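Local coordinates for protein pantothenate synthetase (Francisella tularensis subsp. tularensis, PDB 3QTT) that catalyses the ATP-dependent condensation of pantoate with beta-alanine to pantothenate, probably through a pantoyl-adenylate intermediate, at residues G33-G38 / Q78-I83; P61-N66 / P125-G130; P144-L149 / N170-V175. All blocks are in the same frame, centred on the assembly; numbering follows the deposited sequence. Where two conformers were deposited one is given.

At least one segment of each contact borders the active site; the contact centres are 21 to 23 Å apart and none touches another. Along the chain contacts 1 and 2 interleave: the loops 33-38 and 61-66 follow strands 26-31 and 52-57 of the six-stranded parallel sheet, and their partners, helix 77-86 and the start of helix 127-142, come later in the same order. Contact 3 lies beyond both, pairing strand 146-150 with the outermost strand 172-176. Helix 37-49, which starts in contact 1, packs over one face of contact 3. Contacts 1 and 3 both reach the ATP analogue, whereas contact 2 touches beta-alanine and the bound proline, consistent with the substrates coming together between these elements.

Contact 1: G33-G38 / Q78-I83; sequences GALHNG and QQDIQI. With ANP (phosphoaminophosphonic acid-adenylate ester), chain C.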
loop_
_atom_site.group_PDB
_atom_site.type_symbol
_atom_site.label_atom_id
_atom_site.label_comp_id
_atom_site.label_asym_id
_atom_site.label_seq_id
_atom_site.Cartn_x
_atom_site.Cartn_y
_atom_site.Cartn_z
ATOM N N GLY A 33 -9.035 19.457 -8.116
ATOM C CA GLY A 33 -9.841 20.345 -8.938
ATOM C C GLY A 33 -9.850 21.767 -8.418
ATOM O O GLY A 33 -8.975 22.136 -7.653
ATOM N N ALA A 34 -10.826 22.574 -8.821
ATOM C CA ALA A 34 -10.792 23.992 -8.485
ATOM C C ALA A 34 -9.440 24.541 -8.938
ATOM O O ALA A 34 -8.647 25.017 -8.134
ATOM C CB ALA A 34 -10.986 24.190 -7.007
ATOM N N LEU A 35 -9.149 24.374 -10.216
ATOM C CA LEU A 35 -7.808 24.609 -10.749
ATOM C C LEU A 35 -7.377 26.064 -10.796
ATOM O O LEU A 35 -8.138 26.948 -11.198
ATOM C CB LEU A 35 -7.690 24.013 -12.143
ATOM C CG LEU A 35 -8.045 22.548 -12.106
ATOM C CD1 LEU A 35 -8.183 22.059 -13.524
ATOM C CD2 LEU A 35 -6.972 21.785 -11.323
ATOM N N HIS A 36 -6.132 26.284 -10.391
ATOM C CA HIS A 36 -5.520 27.602 -10.404
ATOM C C HIS A 36 -4.174 27.558 -11.111
ATOM O O HIS A 36 -3.747 26.509 -11.621
ATOM C CB HIS A 36 -5.364 28.155 -8.978
ATOM C CG HIS A 36 -4.667 27.212 -8.035
ATOM N ND1 HIS A 36 -3.304 26.996 -8.069
ATOM C CD2 HIS A 36 -5.149 26.425 -7.045
ATOM C CE1 HIS A 36 -2.972 26.129 -7.128
ATOM N NE2 HIS A 36 -4.074 25.767 -6.494
ATOM N N ASN A 37 -3.518 28.714 -11.136
ATOM C CA ASN A 37 -2.244 28.863 -11.825
ATOM C C ASN A 37 -1.166 27.882 -11.345
ATOM O O ASN A 37 -0.354 27.427 -12.131
ATOM C CB ASN A 37 -1.756 30.315 -11.765
ATOM C CG ASN A 37 -2.297 31.167 -12.904
ATOM O OD1 ASN A 37 -2.479 30.685 -14.017
ATOM N ND2 ASN A 37 -2.555 32.446 -12.621
ATOM N N GLY A 38 -1.164 27.535 -10.070
ATOM C CA GLY A 38 -0.289 26.464 -9.605
ATOM C C GLY A 38 -0.520 25.140 -10.338
ATOM O O GLY A 38 0.415 24.602 -10.962
ATOM N N GLN A 78 -17.197 22.334 -14.228
ATOM C CA GLN A 78 -17.432 22.743 -15.600
ATOM C C GLN A 78 -16.371 23.746 -16.018
ATOM O O GLN A 78 -15.892 23.711 -17.147
ATOM C CB GLN A 78 -18.853 23.267 -15.784
ATOM C CG GLN A 78 -19.904 22.278 -15.266
ATOM C CD GLN A 78 -19.631 20.841 -15.697
ATOM O OE1 GLN A 78 -19.170 20.600 -16.808
ATOM N NE2 GLN A 78 -19.910 19.887 -14.813
ATOM N N GLN A 79 -15.973 24.608 -15.086
ATOM C CA GLN A 79 -14.850 25.513 -15.319
ATOM C C GLN A 79 -13.488 24.774 -15.447
ATOM O O GLN A 79 -12.711 25.051 -16.366
ATOM C CB GLN A 79 -14.820 26.566 -14.208
ATOM C CG GLN A 79 -16.225 26.904 -13.684
ATOM C CD GLN A 79 -16.234 28.084 -12.717
ATOM O OE1 GLN A 79 -15.482 29.040 -12.888
ATOM N NE2 GLN A 79 -17.082 28.014 -11.690
ATOM N N ASP A 80 -13.216 23.827 -14.539
ATOM C CA ASP A 80 -11.991 23.025 -14.572
ATOM C C ASP A 80 -11.817 22.286 -15.901
ATOM O O ASP A 80 -10.705 22.148 -16.431
ATOM C CB ASP A 80 -11.975 22.019 -13.417
ATOM C CG ASP A 80 -11.812 22.684 -12.042
ATOM O OD1 ASP A 80 -11.343 23.843 -11.979
ATOM O OD2 ASP A 80 -12.143 22.031 -11.017
ATOM N N ILE A 81 -12.930 21.814 -16.438
ATOM C CA ILE A 81 -12.926 21.155 -17.729
ATOM C C ILE A 81 -12.541 22.169 -18.795
ATOM O O ILE A 81 -11.715 21.902 -19.673
ATOM C CB ILE A 81 -14.314 20.567 -18.020
ATOM C CG1 ILE A 81 -14.565 19.355 -17.124
ATOM C CG2 ILE A 81 -14.468 20.200 -19.498
ATOM C CD1 ILE A 81 -15.929 18.766 -17.297
ATOM N N GLN A 82 -13.130 23.349 -18.710
ATOM C CA GLN A 82 -12.792 24.377 -19.673
ATOM C C GLN A 82 -11.333 24.796 -19.532
ATOM O O GLN A 82 -10.611 24.930 -20.522
ATOM C CB GLN A 82 -13.757 25.568 -19.590
ATOM C CG GLN A 82 -15.157 25.256 -20.183
ATOM C CD GLN A 82 -15.137 24.240 -21.345
ATOM O OE1 GLN A 82 -14.789 24.575 -22.481
ATOM N NE2 GLN A 82 -15.531 23.001 -21.056
ATOM N N ILE A 83 -10.879 24.975 -18.303
ATOM C CA ILE A 83 -9.469 25.256 -18.107
ATOM C C ILE A 83 -8.626 24.138 -18.695
ATOM O O ILE A 83 -7.722 24.383 -19.482
ATOM C CB ILE A 83 -9.141 25.450 -16.646
ATOM C CG1 ILE A 83 -9.646 26.827 -16.180
ATOM C CG2 ILE A 83 -7.651 25.335 -16.436
ATOM C CD1 ILE A 83 -9.607 27.021 -14.678
HETATM P PG ANP C . -4.276 23.423 -3.233
HETATM O O1G ANP C . -3.476 24.473 -2.583
HETATM O O2G ANP C . -3.370 22.250 -3.769
HETATM O O3G ANP C . -5.100 23.968 -4.444
HETATM P PB ANP C . -4.373 21.191 -1.966
HETATM O O1B ANP C . -2.796 21.240 -1.874
HETATM O O2B ANP C . -4.837 20.562 -0.656
HETATM N N3B ANP C . -5.191 22.674 -2.161
HETATM P PA ANP C . -4.357 19.973 -4.657
HETATM O O1A ANP C . -5.305 20.329 -5.691
HETATM O O2A ANP C . -4.423 18.460 -4.591
HETATM O O3A ANP C . -4.843 20.276 -3.129
HETATM O "O5'" ANP C . -2.917 20.224 -5.218
HETATM C "C5'" ANP C . -2.602 19.428 -6.335
HETATM C "C4'" ANP C . -1.254 19.373 -6.906
HETATM O "O4'" ANP C . -0.964 20.652 -7.321
HETATM C "C3'" ANP C . -0.247 19.039 -5.849
HETATM O "O3'" ANP C . 0.862 18.349 -6.362
HETATM C "C2'" ANP C . 0.059 20.316 -5.309
HETATM O "O2'" ANP C . 1.300 20.351 -4.691
HETATM C "C1'" ANP C . 0.109 21.157 -6.516
HETATM N N9 ANP C . 0.013 22.591 -6.209
HETATM C C8 ANP C . -0.909 23.188 -5.466
HETATM N N7 ANP C . -0.636 24.490 -5.358
HETATM C C5 ANP C . 0.490 24.714 -6.046
HETATM C C6 ANP C . 1.219 25.877 -6.300
HETATM N N6 ANP C . 0.807 27.113 -5.782
HETATM N N1 ANP C . 2.320 25.765 -7.047
HETATM C C2 ANP C . 2.714 24.583 -7.541
HETATM N N3 ANP C . 2.028 23.446 -7.325
HETATM C C4 ANP C . 0.918 23.499 -6.586
#
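The side chain of D80, on helix 77-86, reaches across to the loop of A34 and L35, its CG anti to its own carbonyl carbon (chi1 -69°). CB packs against L35 CD1 at 3.8 Å. Beyond CG the two oxygens divide the work between successive amides. OD1 accepts L35 N at 2.9 Å in a nearly straight bond, the donor lying well above the carboxylate plane, while L35 CG leans on the same oxygen. OD2 takes A34 N at 2.6 Å, on the syn side and less straight. An acid suits this buried place because one carboxylate answers two neighbouring N-H groups, fixing the loop's turn; A34, with positive phi and only a methyl, directs that methyl away from D80 towards S189. The turn leads into the HIGH-type motif of this nucleotide-binding fold, residues H36 to H39, at the start of helix 37-49. Here H36 N-caps the helix, ND1 weakly accepting G38 N, and with the other nitrogen, NE2, donates to ANP O3G at 2.9 Å, close to the ring plane. G38 has no side chain, and adenine comes down upon it, ANP C6 standing 3.7 Å from G38 CA. One helical turn after D80, I83 brings its CD1 to L35 O at 3.8 Å and, more distantly, to L35 CB.

Contact 2: P61-N66 / P125-G130; sequences PTQFNN and PGHFSG. With BAL (beta-alanine), chain F; PRO (proline), chain D.
Q63 NE2, at the end of a side chain that runs beside H127, is held by two bound molecules. It donates to beta-alanine OXT at 3.2 Å, almost straight (172°), and weakly to O of the bound proline at 3.1 Å. A glutamine is long enough to bring this amide into the pocket, its chain extended beyond CG. H127 points the same way: with CG anti to its backbone N (chi1 164°), its ring stands alongside, CD2 packing 3.7 Å from Q63 CB, and the amide and imidazole planes are nearly perpendicular. H127 NE2 comes within 3.7 Å of the beta-alanine carboxylate carbon, whose OXT also lies over one face of the F64 ring, toward the rim. Away from the ligands, G130 brings the backbones together: without a side chain it sits directly against T62 and Q63, and T62 OG1, which is hydrogen-bonded to N60 and Y101, touches G130 CA. The side chains of N65 and P125 cross at about a right angle, N65 ND2 meeting P125 CD at 3.5 Å. N65 OD1 accepts from R124 NE, and R124 in turn binds beta-alanine, making N65 a second-shell residue. The loop after strand 52-57 and the N-terminal end of helix 127-142 thus frame the beta-alanine site; the proline, held by the same Q63 predicted to bind pantoate, probably occupies part of the pantoate pocket.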
loop_
_atom_site.group_PDB
_atom_site.type_symbol
_atom_site.label_atom_id
_atom_site.label_comp_id
_atom_site.label_asym_id
_atom_site.label_seq_id
_atom_site.Cartn_x
_atom_site.Cartn_y
_atom_site.Cartn_z
ATOM N N PRO A 61 -11.976 11.975 0.065
ATOM C CA PRO A 61 -12.518 12.019 1.428
ATOM C C PRO A 61 -11.542 11.565 2.530
ATOM O O PRO A 61 -11.513 12.207 3.576
ATOM C CB PRO A 61 -13.735 11.081 1.363
ATOM C CG PRO A 61 -13.607 10.357 0.077
ATOM C CD PRO A 61 -12.860 11.265 -0.854
ATOM N N THR A 62 -10.762 10.509 2.304
ATOM C CA THR A 62 -10.036 9.874 3.407
ATOM C C THR A 62 -8.834 10.687 3.870
ATOM O O THR A 62 -8.197 10.362 4.883
ATOM C CB THR A 62 -9.595 8.399 3.100
ATOM O OG1 THR A 62 -8.439 8.379 2.241
ATOM C CG2 THR A 62 -10.735 7.595 2.475
ATOM N N GLN A 63 -8.477 11.710 3.104
ATOM C CA GLN A 63 -7.387 12.577 3.528
ATOM C C GLN A 63 -7.849 13.870 4.177
ATOM O O GLN A 63 -7.035 14.699 4.571
ATOM C CB GLN A 63 -6.371 12.804 2.419
ATOM C CG GLN A 63 -6.844 13.760 1.414
ATOM C CD GLN A 63 -6.082 13.632 0.157
ATOM O OE1 GLN A 63 -5.960 12.543 -0.400
ATOM N NE2 GLN A 63 -5.540 14.730 -0.300
ATOM N N PHE A 64 -9.157 14.040 4.297
ATOM C CA PHE A 64 -9.661 15.172 5.064
ATOM C C PHE A 64 -9.948 14.762 6.490
ATOM O O PHE A 64 -10.950 14.104 6.753
ATOM C CB PHE A 64 -10.959 15.682 4.447
ATOM C CG PHE A 64 -10.762 16.458 3.188
ATOM C CD1 PHE A 64 -10.888 17.839 3.184
ATOM C CD2 PHE A 64 -10.452 15.812 2.003
ATOM C CE1 PHE A 64 -10.717 18.554 2.019
ATOM C CE2 PHE A 64 -10.258 16.536 0.816
ATOM C CZ PHE A 64 -10.395 17.893 0.828
ATOM N N ASN A 65 -9.116 15.230 7.416
ATOM C CA ASN A 65 -9.311 14.970 8.844
ATOM C C ASN A 65 -10.417 15.865 9.401
ATOM O O ASN A 65 -11.040 15.551 10.406
ATOM C CB ASN A 65 -8.010 15.198 9.626
ATOM C CG ASN A 65 -7.403 16.582 9.376
ATOM O OD1 ASN A 65 -7.131 16.974 8.225
ATOM N ND2 ASN A 65 -7.190 17.329 10.459
ATOM N N ASN A 66 -10.654 16.977 8.714
ATOM C CA ASN A 66 -11.705 17.921 9.066
ATOM C C ASN A 66 -12.948 17.814 8.155
ATOM O O ASN A 66 -12.889 18.193 6.981
ATOM C CB ASN A 66 -11.135 19.338 9.003
ATOM C CG ASN A 66 -12.062 20.353 9.596
ATOM O OD1 ASN A 66 -13.253 20.411 9.255
ATOM N ND2 ASN A 66 -11.533 21.157 10.512
ATOM N N PRO A 125 -4.270 14.738 11.542
ATOM C CA PRO A 125 -4.020 13.319 11.822
ATOM C C PRO A 125 -4.728 12.480 10.776
ATOM O O PRO A 125 -5.871 12.791 10.450
ATOM C CB PRO A 125 -4.639 13.117 13.217
ATOM C CG PRO A 125 -4.913 14.502 13.752
ATOM C CD PRO A 125 -5.187 15.339 12.526
ATOM N N GLY A 126 -4.084 11.424 10.291
ATOM C CA GLY A 126 -4.652 10.612 9.226
ATOM C C GLY A 126 -4.666 11.209 7.823
ATOM O O GLY A 126 -4.998 10.518 6.868
ATOM N N HIS A 127 -4.310 12.480 7.679
ATOM C CA HIS A 127 -4.318 13.070 6.365
ATOM C C HIS A 127 -3.377 12.279 5.439
ATOM O O HIS A 127 -3.798 11.814 4.371
ATOM C CB HIS A 127 -3.924 14.539 6.430
ATOM C CG HIS A 127 -3.540 15.118 5.102
ATOM N ND1 HIS A 127 -2.236 15.423 4.773
ATOM C CD2 HIS A 127 -4.287 15.428 4.015
ATOM C CE1 HIS A 127 -2.196 15.903 3.541
ATOM N NE2 HIS A 127 -3.430 15.922 3.061
ATOM N N PHE A 128 -2.123 12.111 5.869
ATOM C CA PHE A 128 -1.090 11.386 5.098
ATOM C C PHE A 128 -1.448 9.935 4.718
ATOM O O PHE A 128 -1.230 9.499 3.596
ATOM C CB PHE A 128 0.283 11.447 5.799
ATOM C CG PHE A 128 1.008 12.810 5.668
ATOM C CD1 PHE A 128 0.811 13.639 4.555
ATOM C CD2 PHE A 128 1.888 13.250 6.668
ATOM C CE1 PHE A 128 1.488 14.863 4.441
ATOM C CE2 PHE A 128 2.541 14.476 6.566
ATOM C CZ PHE A 128 2.354 15.277 5.452
ATOM N N SER A 129 -2.024 9.200 5.645
ATOM C CA SER A 129 -2.516 7.871 5.334
ATOM C C SER A 129 -3.415 7.928 4.100
ATOM O O SER A 129 -3.263 7.126 3.156
ATOM C CB SER A 129 -3.304 7.331 6.524
ATOM O OG SER A 129 -3.626 5.978 6.365
ATOM N N GLY A 130 -4.354 8.879 4.122
ATOM C CA GLY A 130 -5.389 8.957 3.110
ATOM C C GLY A 130 -4.820 9.360 1.761
ATOM O O GLY A 130 -5.131 8.789 0.715
HETATM N N BAL F . -1.911 18.372 0.404
HETATM C CB BAL F . -2.990 18.533 -0.534
HETATM C CA BAL F . -4.261 17.774 -0.285
HETATM C C BAL F . -5.232 18.210 0.789
HETATM O O BAL F . -5.101 19.317 1.378
HETATM O OXT BAL F . -6.202 17.469 1.127
HETATM N N PRO D . -1.853 14.371 -4.234
HETATM C CA PRO D . -2.714 14.899 -3.171
HETATM C C PRO D . -3.999 14.096 -3.070
HETATM O O PRO D . -5.092 14.592 -3.337
HETATM C CB PRO D . -3.031 16.321 -3.646
HETATM C CG PRO D . -2.093 16.600 -4.753
HETATM C CD PRO D . -1.779 15.292 -5.377
HETATM O OXT PRO D . -3.969 12.918 -2.726
#

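Contact 3: P144-L149 / N170-V175; sequences PNNLYL and NTKIIV. With ANP (phosphoaminophosphonic acid-adenylate ester), chain C.
I174 and Y148 form a close-packed part of the contact. I174 CG1 is anti to its carbonyl carbon (chi1 -56°), and chi2 of 87° turns CD1 over the ring face, offset toward the rim, in a CH-pi contact 4.0 Å from the centroid; the branched CB and CG2 lie against Y148 CD1. Helix 37-49 covers this side with K45 and E49, and Y148 OH is hydrogen-bonded to E49 and N50, the latter also taking N146 ND2. The opposite face is equally close and wholly apolar: L147 CD2 meets I173 CG1 at 4.0 Å, L149 CD1 meets I173 CG2, and I160 of helix 154-166 packs on L149 and I173. Toward the start of both strands the contact is looser, a water bridging exposed N170 ND2 and, weakly, P144 O. K172 runs its CB and CE alongside N146 OD1 before the bent chain carries its amine away. L149, farther along, has its CA 3.5 Å from ANP O3'. In the parallel ladder N145 O accepts K172 N at 2.9 Å, K172 O accepts L147 N, L147 O accepts I174 N at 2.8 Å, and I174 O accepts L149 N. Backbone bonds thus set the register of this beta-alpha-beta unit, while apolar contacts supply its packing.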
loop_
_atom_site.group_PDB
_atom_site.type_symbol
_atom_site.label_atom_id
_atom_site.label_comp_id
_atom_site.label_asym_id
_atom_site.label_seq_id
_atom_site.Cartn_x
_atom_site.Cartn_y
_atom_site.Cartn_z
ATOM N N PRO A 144 1.540 5.947 -15.067
ATOM C CA PRO A 144 2.292 6.958 -15.840
ATOM C C PRO A 144 3.797 6.704 -15.923
ATOM O O PRO A 144 4.345 5.937 -15.124
ATOM C CB PRO A 144 2.062 8.245 -15.039
ATOM C CG PRO A 144 2.041 7.737 -13.632
ATOM C CD PRO A 144 1.273 6.414 -13.693
ATOM N N ASN A 145 4.442 7.345 -16.897
ATOM C CA ASN A 145 5.897 7.447 -16.941
ATOM C C ASN A 145 6.393 8.516 -16.011
ATOM O O ASN A 145 7.397 8.319 -15.324
ATOM C CB ASN A 145 6.357 7.856 -18.321
ATOM C CG ASN A 145 6.103 6.819 -19.319
ATOM O OD1 ASN A 145 5.290 7.001 -20.214
ATOM N ND2 ASN A 145 6.774 5.690 -19.166
ATOM N N ASN A 146 5.690 9.655 -16.029
ATOM C CA ASN A 146 6.063 10.850 -15.263
ATOM C C ASN A 146 4.914 11.370 -14.448
ATOM O O ASN A 146 3.767 11.404 -14.911
ATOM C CB ASN A 146 6.538 11.996 -16.174
ATOM C CG ASN A 146 7.840 11.688 -16.873
ATOM O OD1 ASN A 146 8.887 11.548 -16.233
ATOM N ND2 ASN A 146 7.789 11.588 -18.202
ATOM N N LEU A 147 5.236 11.810 -13.245
ATOM C CA LEU A 147 4.237 12.360 -12.342
ATOM C C LEU A 147 4.699 13.720 -11.821
ATOM O O LEU A 147 5.874 13.870 -11.479
ATOM C CB LEU A 147 3.995 11.396 -11.194
ATOM C CG LEU A 147 3.265 11.948 -9.986
ATOM C CD1 LEU A 147 1.791 11.849 -10.261
ATOM C CD2 LEU A 147 3.635 11.117 -8.782
ATOM N N TYR A 148 3.779 14.691 -11.766
ATOM C CA TYR A 148 4.122 16.078 -11.410
ATOM C C TYR A 148 3.485 16.551 -10.142
ATOM O O TYR A 148 2.279 16.459 -9.977
ATOM C CB TYR A 148 3.792 17.030 -12.564
ATOM C CG TYR A 148 4.518 16.603 -13.809
ATOM C CD1 TYR A 148 5.685 17.250 -14.204
ATOM C CD2 TYR A 148 4.081 15.489 -14.549
ATOM C CE1 TYR A 148 6.391 16.838 -15.327
ATOM C CE2 TYR A 148 4.784 15.069 -15.667
ATOM C CZ TYR A 148 5.942 15.752 -16.057
ATOM O OH TYR A 148 6.653 15.346 -17.165
ATOM N N LEU A 149 4.318 17.066 -9.253
ATOM C CA LEU A 149 3.908 17.460 -7.918
ATOM C C LEU A 149 4.455 18.846 -7.582
ATOM O O LEU A 149 5.566 19.200 -8.002
ATOM C CB LEU A 149 4.450 16.454 -6.908
ATOM C CG LEU A 149 4.037 14.996 -7.077
ATOM C CD1 LEU A 149 4.778 14.117 -6.092
ATOM C CD2 LEU A 149 2.552 14.880 -6.877
ATOM N N ASN A 170 7.182 2.221 -11.405
ATOM C CA ASN A 170 8.218 2.794 -12.229
ATOM C C ASN A 170 7.685 4.128 -12.765
ATOM O O ASN A 170 7.063 4.213 -13.825
ATOM C CB ASN A 170 8.470 1.765 -13.343
ATOM C CG ASN A 170 9.268 2.312 -14.511
ATOM O OD1 ASN A 170 10.502 2.370 -14.466
ATOM N ND2 ASN A 170 8.568 2.678 -15.589
ATOM N N THR A 171 8.083 5.200 -12.088
ATOM C CA THR A 171 7.621 6.518 -12.463
ATOM C C THR A 171 8.641 7.535 -12.025
ATOM O O THR A 171 9.089 7.508 -10.889
ATOM C CB THR A 171 6.225 6.808 -11.823
ATOM O OG1 THR A 171 5.304 5.808 -12.246
ATOM C CG2 THR A 171 5.642 8.120 -12.289
ATOM N N LYS A 172 8.915 8.512 -12.872
ATOM C CA LYS A 172 9.731 9.621 -12.433
ATOM C C LYS A 172 8.828 10.622 -11.715
ATOM O O LYS A 172 7.695 10.890 -12.140
ATOM C CB LYS A 172 10.456 10.279 -13.619
ATOM C CG LYS A 172 11.945 9.949 -13.712
ATOM C CD LYS A 172 12.602 10.633 -14.904
ATOM C CE LYS A 172 12.376 12.152 -14.897
ATOM N NZ LYS A 172 12.672 12.775 -13.570
ATOM N N ILE A 173 9.320 11.171 -10.618
ATOM C CA ILE A 173 8.616 12.253 -9.972
ATOM C C ILE A 173 9.324 13.569 -10.289
ATOM O O ILE A 173 10.503 13.726 -9.970
ATOM C CB ILE A 173 8.571 12.070 -8.462
ATOM C CG1 ILE A 173 7.613 10.943 -8.081
ATOM C CG2 ILE A 173 8.105 13.346 -7.807
ATOM C CD1 ILE A 173 7.825 10.409 -6.712
ATOM N N ILE A 174 8.593 14.489 -10.926
ATOM C CA ILE A 174 9.046 15.852 -11.140
ATOM C C ILE A 174 8.364 16.817 -10.163
ATOM O O ILE A 174 7.138 16.912 -10.138
ATOM C CB ILE A 174 8.783 16.309 -12.608
ATOM C CG1 ILE A 174 9.445 15.354 -13.596
ATOM C CG2 ILE A 174 9.223 17.749 -12.842
ATOM C CD1 ILE A 174 8.567 14.179 -13.947
ATOM N N VAL A 175 9.179 17.522 -9.369
ATOM C CA VAL A 175 8.710 18.493 -8.376
ATOM C C VAL A 175 8.766 19.892 -8.952
ATOM O O VAL A 175 9.837 20.394 -9.283
ATOM C CB VAL A 175 9.588 18.516 -7.086
ATOM C CG1 VAL A 175 9.021 19.501 -6.086
ATOM C CG2 VAL A 175 9.682 17.145 -6.462
HETATM P PG ANP C . -4.276 23.423 -3.233
HETATM O O1G ANP C . -3.476 24.473 -2.583
HETATM O O2G ANP C . -3.370 22.250 -3.769
HETATM O O3G ANP C . -5.100 23.968 -4.444
HETATM P PB ANP C . -4.373 21.191 -1.966
HETATM O O1B ANP C . -2.796 21.240 -1.874
HETATM O O2B ANP C . -4.837 20.562 -0.656
HETATM N N3B ANP C . -5.191 22.674 -2.161
HETATM P PA ANP C . -4.357 19.973 -4.657
HETATM O O1A ANP C . -5.305 20.329 -5.691
HETATM O O2A ANP C . -4.423 18.460 -4.591
HETATM O O3A ANP C . -4.843 20.276 -3.129
HETATM O "O5'" ANP C . -2.917 20.224 -5.218
HETATM C "C5'" ANP C . -2.602 19.428 -6.335
HETATM C "C4'" ANP C . -1.254 19.373 -6.906
HETATM O "O4'" ANP C . -0.964 20.652 -7.321
HETATM C "C3'" ANP C . -0.247 19.039 -5.849
HETATM O "O3'" ANP C . 0.862 18.349 -6.362
HETATM C "C2'" ANP C . 0.059 20.316 -5.309
HETATM O "O2'" ANP C . 1.300 20.351 -4.691
HETATM C "C1'" ANP C . 0.109 21.157 -6.516
HETATM N N9 ANP C . 0.013 22.591 -6.209
HETATM C C8 ANP C . -0.909 23.188 -5.466
HETATM N N7 ANP C . -0.636 24.490 -5.358
HETATM C C5 ANP C . 0.490 24.714 -6.046
HETATM C C6 ANP C . 1.219 25.877 -6.300
HETATM N N6 ANP C . 0.807 27.113 -5.782
HETATM N N1 ANP C . 2.320 25.765 -7.047
HETATM C C2 ANP C . 2.714 24.583 -7.541
HETATM N N3 ANP C . 2.028 23.446 -7.325
HETATM C C4 ANP C . 0.918 23.499 -6.586
HETATM O O HOH W 1 5.410 3.027 -16.273
#